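Local coordinates for protein tannase (Lactobacillus plantarum, PDB 4JUI) that probably hydrolyses the galloyl ester bonds of tannins and of simple gallate esters, at residues A[73-78]-A[91-96]; A[124-129]-A[366-371]; A[161-166]-A[453-458]; A[202-207]-A[413-418]. The protein carries 1 engineered substitution. One frame throughout, in Å; residues are numbered along the deposited sequence.

How the contacts relate
Contacts 1, 3 and 4 gather round the bound ethyl gallate and all touch it, illustrating how an alpha/beta hydrolase builds its site from loops at the ends of sheet strands. The centre of contact 3 lies about 9 Å from that of contact 1 and about 7 Å from that of contact 4. Asn74 of contact 1 is hydrogen-bonded to Asn161 and Gly166 of contact 3, whereas Asn161 and Asp457 of contact 3 reach Ser202 and Tyr204 of contact 4 respectively. Contact 2 stands apart at the surface, its centre about 22 to 28 Å from the centres of the others, with the Gln129 side chain about 13 Å from the ligand.

Contact 1 of 4, residues A[73-78]-A[91-96]; sequences PNTVGG and TWPTNA. With EGR (ethyl 3,4,5-trihydroxybenzoate), chain C.
Pro93, which meets Thr75 across the contact, also lies on one face of the Trp92 indole, its CB 4.0 Å above the plane and over the ring centre. With its CG the proline ring reaches segment 73-78, approaching Thr75 O at 3.8 Å and packing near Thr75 CB. The peptide bond before Pro93 is cis, a turn of the chain that comes just where indole and pyrrolidine meet. The second flat group is the Asn95 amide. Its OD1 stands 3.9 Å from Thr75 CG2, and it comes to 3.5 Å of Asn74 O, an approach of two acceptors that carries no hydrogen bond. Thr75 holds OG1 between its backbone N and carbonyl carbon (chi1 58°), which directs the hydroxyl to Pro83 O and turns the methyl to Asn95. Asp85 holds segment 91-96 by hydrogen bonds to Thr94 OG1 and Asn95 N. Asn74 OD1 accepts from Val76 N at 2.9 Å, in the carbonyl plane and on a lone pair, closing an Asx turn, and its ND2 bonds to Gly166 O. Past that turn, Gly78 N donates to ligand O05 at 2.6 Å in an almost straight bond (177°). A second backbone donor, from the turn after strand 158-163, shares this ester carbonyl oxygen, an arrangement consistent with the oxyanion hole of a serine hydrolase.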
loop_
_atom_site.group_PDB
_atom_site.type_symbol
_atom_site.label_atom_id
_atom_site.label_comp_id
_atom_site.label_asym_id
_atom_site.label_seq_id
_atom_site.Cartn_x
_atom_site.Cartn_y
_atom_site.Cartn_z
ATOM N N PRO A 73 10.528 -2.124 3.548
ATOM C CA PRO A 73 9.407 -2.780 2.879
ATOM C C PRO A 73 8.554 -3.527 3.887
ATOM O O PRO A 73 9.028 -3.870 4.974
ATOM C CB PRO A 73 10.092 -3.789 1.966
ATOM C CG PRO A 73 11.332 -4.175 2.734
ATOM C CD PRO A 73 11.772 -2.909 3.441
ATOM N N ASN A 74 7.301 -3.775 3.530
ATOM C CA ASN A 74 6.454 -4.595 4.382
ATOM C C ASN A 74 5.804 -5.706 3.564
ATOM O O ASN A 74 5.700 -5.600 2.346
ATOM C CB ASN A 74 5.409 -3.742 5.112
ATOM C CG ASN A 74 4.293 -3.276 4.204
ATOM O OD1 ASN A 74 3.464 -4.078 3.779
ATOM N ND2 ASN A 74 4.247 -1.972 3.920
ATOM N N THR A 75 5.378 -6.772 4.236
ATOM C CA THR A 75 4.743 -7.903 3.555
ATOM C C THR A 75 3.239 -7.964 3.830
ATOM O O THR A 75 2.609 -9.005 3.654
ATOM C CB THR A 75 5.388 -9.235 3.976
ATOM O OG1 THR A 75 5.275 -9.389 5.394
ATOM C CG2 THR A 75 6.864 -9.244 3.600
ATOM N N VAL A 76 2.664 -6.838 4.232
ATOM C CA VAL A 76 1.230 -6.791 4.520
ATOM C C VAL A 76 0.420 -6.907 3.229
ATOM O O VAL A 76 0.658 -6.173 2.257
ATOM C CB VAL A 76 0.836 -5.501 5.259
ATOM C CG1 VAL A 76 -0.678 -5.425 5.439
ATOM C CG2 VAL A 76 1.535 -5.428 6.618
ATOM N N GLY A 77 -0.520 -7.849 3.227
ATOM C CA GLY A 77 -1.505 -7.977 2.168
ATOM C C GLY A 77 -2.837 -8.388 2.776
ATOM O O GLY A 77 -2.876 -9.187 3.713
ATOM N N GLY A 78 -3.932 -7.838 2.260
ATOM C CA GLY A 78 -5.248 -8.187 2.761
ATOM C C GLY A 78 -5.470 -7.736 4.194
ATOM O O GLY A 78 -6.408 -8.198 4.852
ATOM N N THR A 91 9.113 -18.626 2.057
ATOM C CA THR A 91 7.755 -18.786 2.570
ATOM C C THR A 91 6.904 -17.555 2.295
ATOM O O THR A 91 7.354 -16.419 2.439
ATOM C CB THR A 91 7.752 -19.034 4.089
ATOM O OG1 THR A 91 8.704 -20.051 4.411
ATOM C CG2 THR A 91 6.365 -19.467 4.566
ATOM N N TRP A 92 5.656 -17.794 1.921
ATOM C CA TRP A 92 4.732 -16.726 1.602
ATOM C C TRP A 92 4.134 -16.139 2.878
ATOM O O TRP A 92 3.840 -16.873 3.820
ATOM C CB TRP A 92 3.637 -17.305 0.726
ATOM C CG TRP A 92 2.578 -16.359 0.361
ATOM C CD1 TRP A 92 2.502 -15.612 -0.774
ATOM C CD2 TRP A 92 1.410 -16.055 1.126
ATOM N NE1 TRP A 92 1.354 -14.853 -0.763
ATOM C CE2 TRP A 92 0.666 -15.109 0.394
ATOM C CE3 TRP A 92 0.918 -16.494 2.361
ATOM C CZ2 TRP A 92 -0.543 -14.591 0.857
ATOM C CZ3 TRP A 92 -0.280 -15.986 2.815
ATOM C CH2 TRP A 92 -0.998 -15.041 2.069
ATOM N N PRO A 93 3.947 -14.809 2.918
ATOM C CA PRO A 93 4.277 -13.831 1.877
ATOM C C PRO A 93 5.731 -13.379 1.984
ATOM O O PRO A 93 6.304 -13.425 3.074
ATOM C CB PRO A 93 3.341 -12.666 2.199
ATOM C CG PRO A 93 3.199 -12.716 3.684
ATOM C CD PRO A 93 3.269 -14.180 4.068
ATOM N N THR A 94 6.317 -12.972 0.861
ATOM C CA THR A 94 7.690 -12.482 0.853
ATOM C C THR A 94 7.963 -11.659 -0.399
ATOM O O THR A 94 7.429 -11.952 -1.469
ATOM C CB THR A 94 8.723 -13.640 0.953
ATOM O OG1 THR A 94 10.054 -13.109 0.946
ATOM C CG2 THR A 94 8.578 -14.621 -0.211
ATOM N N ASN A 95 8.772 -10.613 -0.238
ATOM C CA ASN A 95 9.333 -9.861 -1.356
ATOM C C ASN A 95 10.848 -10.008 -1.323
ATOM O O ASN A 95 11.588 -9.033 -1.502
ATOM C CB ASN A 95 8.947 -8.386 -1.258
ATOM C CG ASN A 95 7.454 -8.186 -1.084
ATOM O OD1 ASN A 95 6.986 -7.800 -0.008
ATOM N ND2 ASN A 95 6.698 -8.445 -2.145
ATOM N N ALA A 96 11.299 -11.238 -1.091
ATOM C CA ALA A 96 12.722 -11.542 -0.943
ATOM C C ALA A 96 13.538 -11.032 -2.124
ATOM O O ALA A 96 14.632 -10.506 -1.935
ATOM C CB ALA A 96 12.928 -13.039 -0.760
HETATM C C01 EGR C . -5.064 -9.539 -1.080
HETATM C C02 EGR C . -4.353 -8.654 -2.064
HETATM O O03 EGR C . -3.990 -7.350 -1.695
HETATM C C04 EGR C . -4.472 -6.693 -0.562
HETATM O O05 EGR C . -3.737 -6.197 0.287
HETATM C C06 EGR C . -5.900 -6.299 -0.539
HETATM C C07 EGR C . -6.450 -5.835 0.642
HETATM C C08 EGR C . -7.784 -5.491 0.670
HETATM O O09 EGR C . -8.340 -5.029 1.840
HETATM C C10 EGR C . -8.552 -5.606 -0.483
HETATM O O11 EGR C . -9.882 -5.250 -0.451
HETATM C C12 EGR C . -7.988 -6.064 -1.664
HETATM O O13 EGR C . -8.727 -6.187 -2.812
HETATM C C14 EGR C . -6.654 -6.409 -1.690
#

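Contact 2 of 4, residues A[124-129]-A[366-371]; sequences GQRVGQ and TAKAKH
Arg126 starts with CG beside its backbone N (chi1 -71°) and folds at chi3 (-59°), and the bend lays its guanidinium against the backbone of Ala367 and Lys368. Lys368 CA sits over one face, 3.6 Å above the plane and displaced toward the rim, while NH2 comes to 3.4 Å of Ala367 C. Thr366 C lies at the edge of the group. Gln129 OE1 occupies another part of that edge, accepting from Arg126 NE at 3.1 Å with an N-H...O angle of 141°. The oxygen lies in the guanidinium plane, but the donor stands well above the amide plane. The other end of the same amide points across the contact, with Gln129 NE2 3.0 Å from Lys368 O. Gln129 NE2 is also bonded to Asn360 O, and Arg126 NH2 to Asp364 O, both on the chain leading into 366-371. Two surface loops, one before helix 132-146 and one before helix 374-378, are thereby brought side by side. Arg126 NH1 and Lys368 NZ approach to 5.3 Å, and these like charges probably repel mildly. The chemistry is therefore that of a cation set against backbone atoms and bonded to neutral amide and carbonyl oxygens, with no salt bridge between the segments.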
loop_
_atom_site.group_PDB
_atom_site.type_symbol
_atom_site.label_atom_id
_atom_site.label_comp_id
_atom_site.label_asym_id
_atom_site.label_seq_id
_atom_site.Cartn_x
_atom_site.Cartn_y
_atom_site.Cartn_z
ATOM N N GLY A 124 -5.180 -16.020 22.901
ATOM C CA GLY A 124 -6.183 -16.218 21.866
ATOM C C GLY A 124 -7.018 -14.984 21.568
ATOM O O GLY A 124 -7.953 -15.035 20.768
ATOM N N GLN A 125 -6.678 -13.870 22.207
ATOM C CA GLN A 125 -7.401 -12.615 22.012
ATOM C C GLN A 125 -6.871 -11.858 20.790
ATOM O O GLN A 125 -5.664 -11.846 20.546
ATOM C CB GLN A 125 -7.261 -11.748 23.262
ATOM C CG GLN A 125 -7.989 -10.417 23.196
ATOM C CD GLN A 125 -7.659 -9.511 24.368
ATOM O OE1 GLN A 125 -7.088 -9.952 25.368
ATOM N NE2 GLN A 125 -8.015 -8.237 24.249
ATOM N N ARG A 126 -7.766 -11.231 20.027
ATOM C CA ARG A 126 -7.354 -10.464 18.848
ATOM C C ARG A 126 -6.590 -9.202 19.232
ATOM O O ARG A 126 -7.090 -8.377 20.002
ATOM C CB ARG A 126 -8.573 -10.078 18.005
ATOM C CG ARG A 126 -9.211 -11.244 17.278
ATOM C CD ARG A 126 -10.291 -10.759 16.325
ATOM N NE ARG A 126 -11.341 -10.028 17.025
ATOM C CZ ARG A 126 -12.379 -10.609 17.614
ATOM N NH1 ARG A 126 -12.495 -11.930 17.590
ATOM N NH2 ARG A 126 -13.301 -9.875 18.223
ATOM N N VAL A 127 -5.384 -9.044 18.690
ATOM C CA VAL A 127 -4.566 -7.871 19.009
ATOM C C VAL A 127 -3.997 -7.184 17.761
ATOM O O VAL A 127 -3.076 -6.371 17.856
ATOM C CB VAL A 127 -3.413 -8.237 19.974
ATOM C CG1 VAL A 127 -3.965 -8.684 21.323
ATOM C CG2 VAL A 127 -2.557 -9.330 19.369
ATOM N N GLY A 128 -4.558 -7.487 16.596
ATOM C CA GLY A 128 -3.978 -7.006 15.358
ATOM C C GLY A 128 -4.901 -6.245 14.415
ATOM O O GLY A 128 -4.527 -6.002 13.271
ATOM N N GLN A 129 -6.093 -5.885 14.883
ATOM C CA GLN A 129 -7.016 -5.096 14.072
ATOM C C GLN A 129 -6.605 -3.624 14.135
ATOM O O GLN A 129 -5.656 -3.276 14.846
ATOM C CB GLN A 129 -8.469 -5.354 14.510
ATOM C CG GLN A 129 -8.877 -6.818 14.266
ATOM C CD GLN A 129 -10.070 -7.261 15.063
ATOM O OE1 GLN A 129 -10.020 -7.341 16.290
ATOM N NE2 GLN A 129 -11.162 -7.569 14.366
ATOM N N THR A 366 -13.850 -6.867 20.988
ATOM C CA THR A 366 -15.233 -7.254 21.256
ATOM C C THR A 366 -15.917 -7.837 20.020
ATOM O O THR A 366 -16.534 -8.902 20.087
ATOM C CB THR A 366 -16.065 -6.078 21.813
ATOM O OG1 THR A 366 -16.207 -5.054 20.817
ATOM C CG2 THR A 366 -15.383 -5.492 23.039
ATOM N N ALA A 367 -15.780 -7.152 18.890
ATOM C CA ALA A 367 -16.488 -7.532 17.668
ATOM C C ALA A 367 -15.511 -7.924 16.568
ATOM O O ALA A 367 -14.585 -7.178 16.262
ATOM C CB ALA A 367 -17.378 -6.393 17.203
ATOM N N LYS A 368 -15.725 -9.094 15.973
ATOM C CA LYS A 368 -14.831 -9.594 14.928
ATOM C C LYS A 368 -14.771 -8.655 13.719
ATOM O O LYS A 368 -13.724 -8.505 13.070
ATOM C CB LYS A 368 -15.276 -10.994 14.497
ATOM C CG LYS A 368 -14.342 -11.667 13.500
ATOM C CD LYS A 368 -14.726 -13.122 13.280
ATOM C CE LYS A 368 -13.516 -14.023 13.454
ATOM N NZ LYS A 368 -12.399 -13.595 12.572
ATOM N N ALA A 369 -15.895 -8.012 13.417
ATOM C CA ALA A 369 -15.957 -7.114 12.268
ATOM C C ALA A 369 -16.915 -5.957 12.524
ATOM O O ALA A 369 -17.815 -6.069 13.355
ATOM C CB ALA A 369 -16.389 -7.876 11.037
ATOM N N LYS A 370 -16.710 -4.856 11.802
ATOM C CA LYS A 370 -17.566 -3.674 11.892
ATOM C C LYS A 370 -17.802 -3.056 10.522
ATOM O O LYS A 370 -17.048 -3.301 9.576
ATOM C CB LYS A 370 -16.930 -2.615 12.804
ATOM C CG LYS A 370 -16.903 -2.975 14.283
ATOM C CD LYS A 370 -16.418 -1.801 15.128
ATOM C CE LYS A 370 -16.111 -2.247 16.560
ATOM N NZ LYS A 370 -15.680 -1.111 17.433
ATOM N N HIS A 371 -18.844 -2.236 10.423
ATOM C CA HIS A 371 -19.022 -1.396 9.246
ATOM C C HIS A 371 -18.184 -0.130 9.371
ATOM O O HIS A 371 -17.747 0.230 10.462
ATOM C CB HIS A 371 -20.501 -1.036 9.069
ATOM C CG HIS A 371 -21.356 -2.203 8.690
ATOM N ND1 HIS A 371 -21.120 -2.951 7.553
ATOM C CD2 HIS A 371 -22.427 -2.759 9.292
ATOM C CE1 HIS A 371 -22.023 -3.910 7.471
ATOM N NE2 HIS A 371 -22.822 -3.828 8.517
#

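Contact 3 of 4, residues A[161-166]-A[453-458]; sequences NGTAAG and SGDYDL. Engineered in segment 161-166: Ala164 (natural residue Ser). With EGR (ethyl 3,4,5-trihydroxybenzoate), chain C.
Asn161 and Thr163 lead into the nucleophile elbow of the alpha/beta hydrolase fold, and there they meet Asp455 and Gly454 in the loop that follows His452 of the ligand pocket. The elbow has the Gly-X-Ser-X-Gly pattern of the family, with the engineered Ala164 in place of the natural serine at a positive phi. Next to it Ala165 N bonds to ligand O05 at 2.8 Å. Asn161 CG, anti to the backbone N (chi1 -174°), carries the amide across the contact, where ND2 donates to Asp455 OD1 at 3.1 Å in a fairly straight bond (161°). The donor meets the syn side of the oxygen, and the amide lies nearly parallel to the carboxylate. One water joins Asp455 OD2 to Asn161 ND2, the latter weakly; another lies 2.7 Å from Thr163 OG1 and 2.8 Å from Asp455 OD1, donating to the carboxylate. Thr163 OG1 comes to 3.3 Å of Gly454 CA, so close that a beta carbon there would collide with the hydroxyl. Thr163 CG2 rests 3.6 Å from Ser453 C. Putting a leucine at Asn161 would probably leave Asp455 OD1 without its amide donor and Ser202 OG without its acceptor. The contact ties the end of strand 158-163 to the loop entering helix 458-469, with Ser202 of strand 200-204 beside Asn161 and Thr98 of helix 96-104 bonded to Asp455 OD2.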
loop_
_atom_site.group_PDB
_atom_site.type_symbol
_atom_site.label_atom_id
_atom_site.label_comp_id
_atom_site.label_asym_id
_atom_site.label_seq_id
_atom_site.Cartn_x
_atom_site.Cartn_y
_atom_site.Cartn_z
ATOM N N ASN A 161 8.066 0.880 1.518
ATOM C CA ASN A 161 7.555 0.256 0.310
ATOM C C ASN A 161 6.541 -0.821 0.685
ATOM O O ASN A 161 6.679 -1.472 1.719
ATOM C CB ASN A 161 8.693 -0.358 -0.523
ATOM C CG ASN A 161 8.207 -0.889 -1.859
ATOM O OD1 ASN A 161 7.421 -0.233 -2.547
ATOM N ND2 ASN A 161 8.646 -2.092 -2.220
ATOM N N GLY A 162 5.505 -0.985 -0.133
ATOM C CA GLY A 162 4.519 -2.017 0.114
ATOM C C GLY A 162 3.526 -2.126 -1.023
ATOM O O GLY A 162 3.421 -1.210 -1.846
ATOM N N THR A 163 2.809 -3.248 -1.067
ATOM C CA THR A 163 1.822 -3.518 -2.119
ATOM C C THR A 163 0.428 -3.687 -1.524
ATOM O O THR A 163 0.266 -4.390 -0.522
ATOM C CB THR A 163 2.199 -4.813 -2.877
ATOM O OG1 THR A 163 3.453 -4.629 -3.547
ATOM C CG2 THR A 163 1.150 -5.173 -3.917
ATOM N N ALA A 164 -0.565 -3.049 -2.146
ATOM C CA ALA A 164 -1.972 -3.219 -1.784
ATOM C C ALA A 164 -2.261 -2.720 -0.360
ATOM O O ALA A 164 -2.050 -1.536 -0.084
ATOM C CB ALA A 164 -2.380 -4.660 -1.975
ATOM N N ALA A 165 -2.718 -3.584 0.552
ATOM C CA ALA A 165 -2.836 -3.141 1.940
ATOM C C ALA A 165 -1.475 -2.635 2.435
ATOM O O ALA A 165 -1.395 -1.682 3.221
ATOM C CB ALA A 165 -3.362 -4.264 2.849
ATOM N N GLY A 166 -0.411 -3.261 1.942
ATOM C CA GLY A 166 0.943 -2.854 2.293
ATOM C C GLY A 166 1.316 -1.526 1.665
ATOM O O GLY A 166 2.150 -0.784 2.198
ATOM N N SER A 453 -0.619 -6.336 -8.028
ATOM C CA SER A 453 0.755 -6.784 -7.798
ATOM C C SER A 453 1.628 -5.585 -7.440
ATOM O O SER A 453 1.167 -4.445 -7.448
ATOM C CB SER A 453 1.308 -7.471 -9.041
ATOM O OG SER A 453 1.320 -6.574 -10.141
ATOM N N GLY A 454 2.889 -5.848 -7.111
ATOM C CA GLY A 454 3.823 -4.779 -6.816
ATOM C C GLY A 454 5.250 -5.170 -7.164
ATOM O O GLY A 454 5.513 -6.306 -7.581
ATOM N N ASP A 455 6.168 -4.220 -7.017
ATOM C CA ASP A 455 7.600 -4.497 -7.147
ATOM C C ASP A 455 7.995 -5.044 -8.522
ATOM O O ASP A 455 8.975 -5.782 -8.635
ATOM C CB ASP A 455 8.049 -5.497 -6.073
ATOM C CG ASP A 455 8.026 -4.920 -4.671
ATOM O OD1 ASP A 455 7.444 -3.838 -4.460
ATOM O OD2 ASP A 455 8.609 -5.569 -3.767
ATOM N N TYR A 456 7.241 -4.678 -9.557
ATOM C CA TYR A 456 7.464 -5.211 -10.902
ATOM C C TYR A 456 8.288 -4.267 -11.781
ATOM O O TYR A 456 8.592 -4.583 -12.934
ATOM C CB TYR A 456 6.113 -5.481 -11.575
ATOM C CG TYR A 456 5.128 -4.362 -11.350
ATOM C CD1 TYR A 456 5.190 -3.197 -12.103
ATOM C CD2 TYR A 456 4.139 -4.464 -10.375
ATOM C CE1 TYR A 456 4.302 -2.167 -11.899
ATOM C CE2 TYR A 456 3.252 -3.437 -10.157
ATOM C CZ TYR A 456 3.334 -2.291 -10.925
ATOM O OH TYR A 456 2.437 -1.268 -10.713
ATOM N N ASP A 457 8.650 -3.111 -11.232
ATOM C CA ASP A 457 9.393 -2.104 -11.984
ATOM C C ASP A 457 10.597 -1.613 -11.190
ATOM O O ASP A 457 10.836 -0.404 -11.111
ATOM C CB ASP A 457 8.475 -0.920 -12.273
ATOM C CG ASP A 457 7.865 -0.341 -11.005
ATOM O OD1 ASP A 457 8.086 -0.906 -9.910
ATOM O OD2 ASP A 457 7.158 0.678 -11.094
ATOM N N LEU A 458 11.344 -2.539 -10.597
ATOM C CA LEU A 458 12.393 -2.159 -9.650
ATOM C C LEU A 458 13.456 -1.237 -10.252
ATOM O O LEU A 458 13.955 -0.340 -9.569
ATOM C CB LEU A 458 13.047 -3.387 -9.025
ATOM C CG LEU A 458 12.167 -4.184 -8.068
ATOM C CD1 LEU A 458 12.976 -5.302 -7.433
ATOM C CD2 LEU A 458 11.572 -3.278 -7.002
HETATM C C01 EGR C . -5.064 -9.539 -1.080
HETATM C C02 EGR C . -4.353 -8.654 -2.064
HETATM O O03 EGR C . -3.990 -7.350 -1.695
HETATM C C04 EGR C . -4.472 -6.693 -0.562
HETATM O O05 EGR C . -3.737 -6.197 0.287
HETATM C C06 EGR C . -5.900 -6.299 -0.539
HETATM C C07 EGR C . -6.450 -5.835 0.642
HETATM C C08 EGR C . -7.784 -5.491 0.670
HETATM O O09 EGR C . -8.340 -5.029 1.840
HETATM C C10 EGR C . -8.552 -5.606 -0.483
HETATM O O11 EGR C . -9.882 -5.250 -0.451
HETATM C C12 EGR C . -7.988 -6.064 -1.664
HETATM O O13 EGR C . -8.727 -6.187 -2.812
HETATM C C14 EGR C . -6.654 -6.409 -1.690
HETATM O O HOH W 1 9.193 -4.821 -1.232
HETATM O O HOH W 2 5.718 -3.969 -2.247
#

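Contact 4 of 4, residues A[202-207]-A[413-418]; sequences SAYCPI and RIRHGA. With EGR (ethyl 3,4,5-trihydroxybenzoate), chain C.
Cys205 N donates to Arg415 O at 2.7 Å, with Ala203 N to Arg413 O and Arg415 N to Ala203 O completing a parallel ladder. A water donates to Ser202 OG and Arg413 O and accepts from Arg413 NH1; Asn161 OD1 also bonds Ser202 OG. The Arg413 and Arg415 guanidinium groups lie face against face, CZ of each 3.5 Å above the other's plane and toward its rim; salt bridges to Asp457 and Asp443 respectively probably temper their repulsion. At the strand ends Cys205 CB packs 3.5 Å from His416 ND1, which a water links to Pro206 O; His416 NE2 bonds to Asp420 O. The Pro206 ring crosses the Ile414 side chain at about a right angle, Pro206 CD 4.1 Å from Ile414 CG2. Ile207 CG2, anti to the backbone N (chi1 -57° for CG1), lies over the gallate ring, 3.7 Å from ligand C08. With an alanine here, this ring face would probably be left with a gap. Neighbouring sheet strands ending in site-lining loops are characteristic of alpha/beta hydrolases.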
loop_
_atom_site.group_PDB
_atom_site.type_symbol
_atom_site.label_atom_id
_atom_site.label_comp_id
_atom_site.label_asym_id
_atom_site.label_seq_id
_atom_site.Cartn_x
_atom_site.Cartn_y
_atom_site.Cartn_z
ATOM N N SER A 202 7.171 4.726 -1.382
ATOM C CA SER A 202 6.818 3.924 -2.551
ATOM C C SER A 202 5.567 3.106 -2.224
ATOM O O SER A 202 5.522 2.408 -1.208
ATOM C CB SER A 202 7.964 2.987 -2.909
ATOM O OG SER A 202 7.612 2.102 -3.963
ATOM N N ALA A 203 4.539 3.203 -3.062
ATOM C CA ALA A 203 3.302 2.475 -2.814
ATOM C C ALA A 203 2.757 1.897 -4.105
ATOM O O ALA A 203 2.522 2.622 -5.065
ATOM C CB ALA A 203 2.261 3.382 -2.152
ATOM N N TYR A 204 2.589 0.580 -4.120
ATOM C CA TYR A 204 1.944 -0.128 -5.211
ATOM C C TYR A 204 0.496 -0.401 -4.843
ATOM O O TYR A 204 0.212 -0.860 -3.721
ATOM C CB TYR A 204 2.659 -1.447 -5.468
ATOM C CG TYR A 204 4.057 -1.220 -6.009
ATOM C CD1 TYR A 204 5.157 -1.174 -5.159
ATOM C CD2 TYR A 204 4.264 -1.013 -7.366
ATOM C CE1 TYR A 204 6.435 -0.944 -5.665
ATOM C CE2 TYR A 204 5.532 -0.780 -7.868
ATOM C CZ TYR A 204 6.602 -0.745 -7.015
ATOM O OH TYR A 204 7.852 -0.512 -7.538
ATOM N N CYS A 205 -0.400 -0.102 -5.787
ATOM C CA CYS A 205 -1.852 -0.256 -5.626
ATOM C C CYS A 205 -2.400 -0.088 -4.203
ATOM O O CYS A 205 -3.048 -0.991 -3.677
ATOM C CB CYS A 205 -2.330 -1.590 -6.226
ATOM S SG CYS A 205 -1.608 -3.101 -5.543
ATOM N N PRO A 206 -2.166 1.082 -3.589
ATOM C CA PRO A 206 -2.546 1.226 -2.182
ATOM C C PRO A 206 -4.059 1.078 -1.970
ATOM O O PRO A 206 -4.850 1.829 -2.553
ATOM C CB PRO A 206 -2.085 2.648 -1.832
ATOM C CG PRO A 206 -2.002 3.372 -3.173
ATOM C CD PRO A 206 -1.554 2.307 -4.136
ATOM N N ILE A 207 -4.449 0.089 -1.169
ATOM C CA ILE A 207 -5.857 -0.145 -0.867
ATOM C C ILE A 207 -6.214 0.694 0.369
ATOM O O ILE A 207 -6.108 0.235 1.511
ATOM C CB ILE A 207 -6.147 -1.645 -0.639
ATOM C CG1 ILE A 207 -5.722 -2.466 -1.857
ATOM C CG2 ILE A 207 -7.627 -1.889 -0.341
ATOM C CD1 ILE A 207 -6.585 -2.237 -3.093
ATOM N N ARG A 413 6.111 8.017 -4.832
ATOM C CA ARG A 413 5.997 7.306 -6.105
ATOM C C ARG A 413 4.916 6.249 -5.951
ATOM O O ARG A 413 5.043 5.318 -5.146
ATOM C CB ARG A 413 7.322 6.649 -6.506
ATOM C CG ARG A 413 7.290 6.026 -7.907
ATOM C CD ARG A 413 8.607 5.365 -8.223
ATOM N NE ARG A 413 8.692 4.846 -9.587
ATOM C CZ ARG A 413 8.319 3.623 -9.953
ATOM N NH1 ARG A 413 7.795 2.784 -9.063
ATOM N NH2 ARG A 413 8.456 3.246 -11.218
ATOM N N ILE A 414 3.831 6.416 -6.695
ATOM C CA ILE A 414 2.687 5.530 -6.592
ATOM C C ILE A 414 2.434 4.884 -7.942
ATOM O O ILE A 414 2.464 5.553 -8.973
ATOM C CB ILE A 414 1.425 6.309 -6.176
ATOM C CG1 ILE A 414 1.649 6.983 -4.823
ATOM C CG2 ILE A 414 0.197 5.387 -6.134
ATOM C CD1 ILE A 414 0.475 7.831 -4.371
ATOM N N ARG A 415 2.199 3.577 -7.936
ATOM C CA ARG A 415 1.757 2.872 -9.140
ATOM C C ARG A 415 0.504 2.056 -8.844
ATOM O O ARG A 415 0.377 1.481 -7.768
ATOM C CB ARG A 415 2.856 1.932 -9.641
ATOM C CG ARG A 415 4.103 2.635 -10.121
ATOM C CD ARG A 415 3.801 3.418 -11.387
ATOM N NE ARG A 415 4.994 3.972 -12.021
ATOM C CZ ARG A 415 5.478 5.178 -11.758
ATOM N NH1 ARG A 415 4.889 5.929 -10.840
ATOM N NH2 ARG A 415 6.556 5.619 -12.385
ATOM N N HIS A 416 -0.413 2.005 -9.805
ATOM C CA HIS A 416 -1.561 1.113 -9.737
ATOM C C HIS A 416 -1.752 0.554 -11.142
ATOM O O HIS A 416 -1.894 1.311 -12.092
ATOM C CB HIS A 416 -2.816 1.857 -9.257
ATOM C CG HIS A 416 -4.032 0.995 -9.174
ATOM N ND1 HIS A 416 -4.534 0.510 -7.978
ATOM C CD2 HIS A 416 -4.842 0.492 -10.141
ATOM C CE1 HIS A 416 -5.593 -0.237 -8.213
ATOM N NE2 HIS A 416 -5.801 -0.261 -9.525
ATOM N N GLY A 417 -1.712 -0.768 -11.282
ATOM C CA GLY A 417 -1.723 -1.394 -12.597
ATOM C C GLY A 417 -2.982 -1.105 -13.392
ATOM O O GLY A 417 -4.078 -1.031 -12.839
ATOM N N ALA A 418 -2.834 -0.951 -14.705
ATOM C CA ALA A 418 -3.991 -0.636 -15.540
ATOM C C ALA A 418 -4.974 -1.801 -15.634
ATOM O O ALA A 418 -6.113 -1.622 -16.087
ATOM C CB ALA A 418 -3.543 -0.169 -16.945
HETATM C C01 EGR C . -5.064 -9.539 -1.080
HETATM C C02 EGR C . -4.353 -8.654 -2.064
HETATM O O03 EGR C . -3.990 -7.350 -1.695
HETATM C C04 EGR C . -4.472 -6.693 -0.562
HETATM O O05 EGR C . -3.737 -6.197 0.287
HETATM C C06 EGR C . -5.900 -6.299 -0.539
HETATM C C07 EGR C . -6.450 -5.835 0.642
HETATM C C08 EGR C . -7.784 -5.491 0.670
HETATM O O09 EGR C . -8.340 -5.029 1.840
HETATM C C10 EGR C . -8.552 -5.606 -0.483
HETATM O O11 EGR C . -9.882 -5.250 -0.451
HETATM C C12 EGR C . -7.988 -6.064 -1.664
HETATM O O13 EGR C . -8.727 -6.187 -2.812
HETATM C C14 EGR C . -6.654 -6.409 -1.690
HETATM O O HOH W 3 6.666 3.026 -6.339
HETATM O O HOH W 4 -4.460 2.136 -5.566
#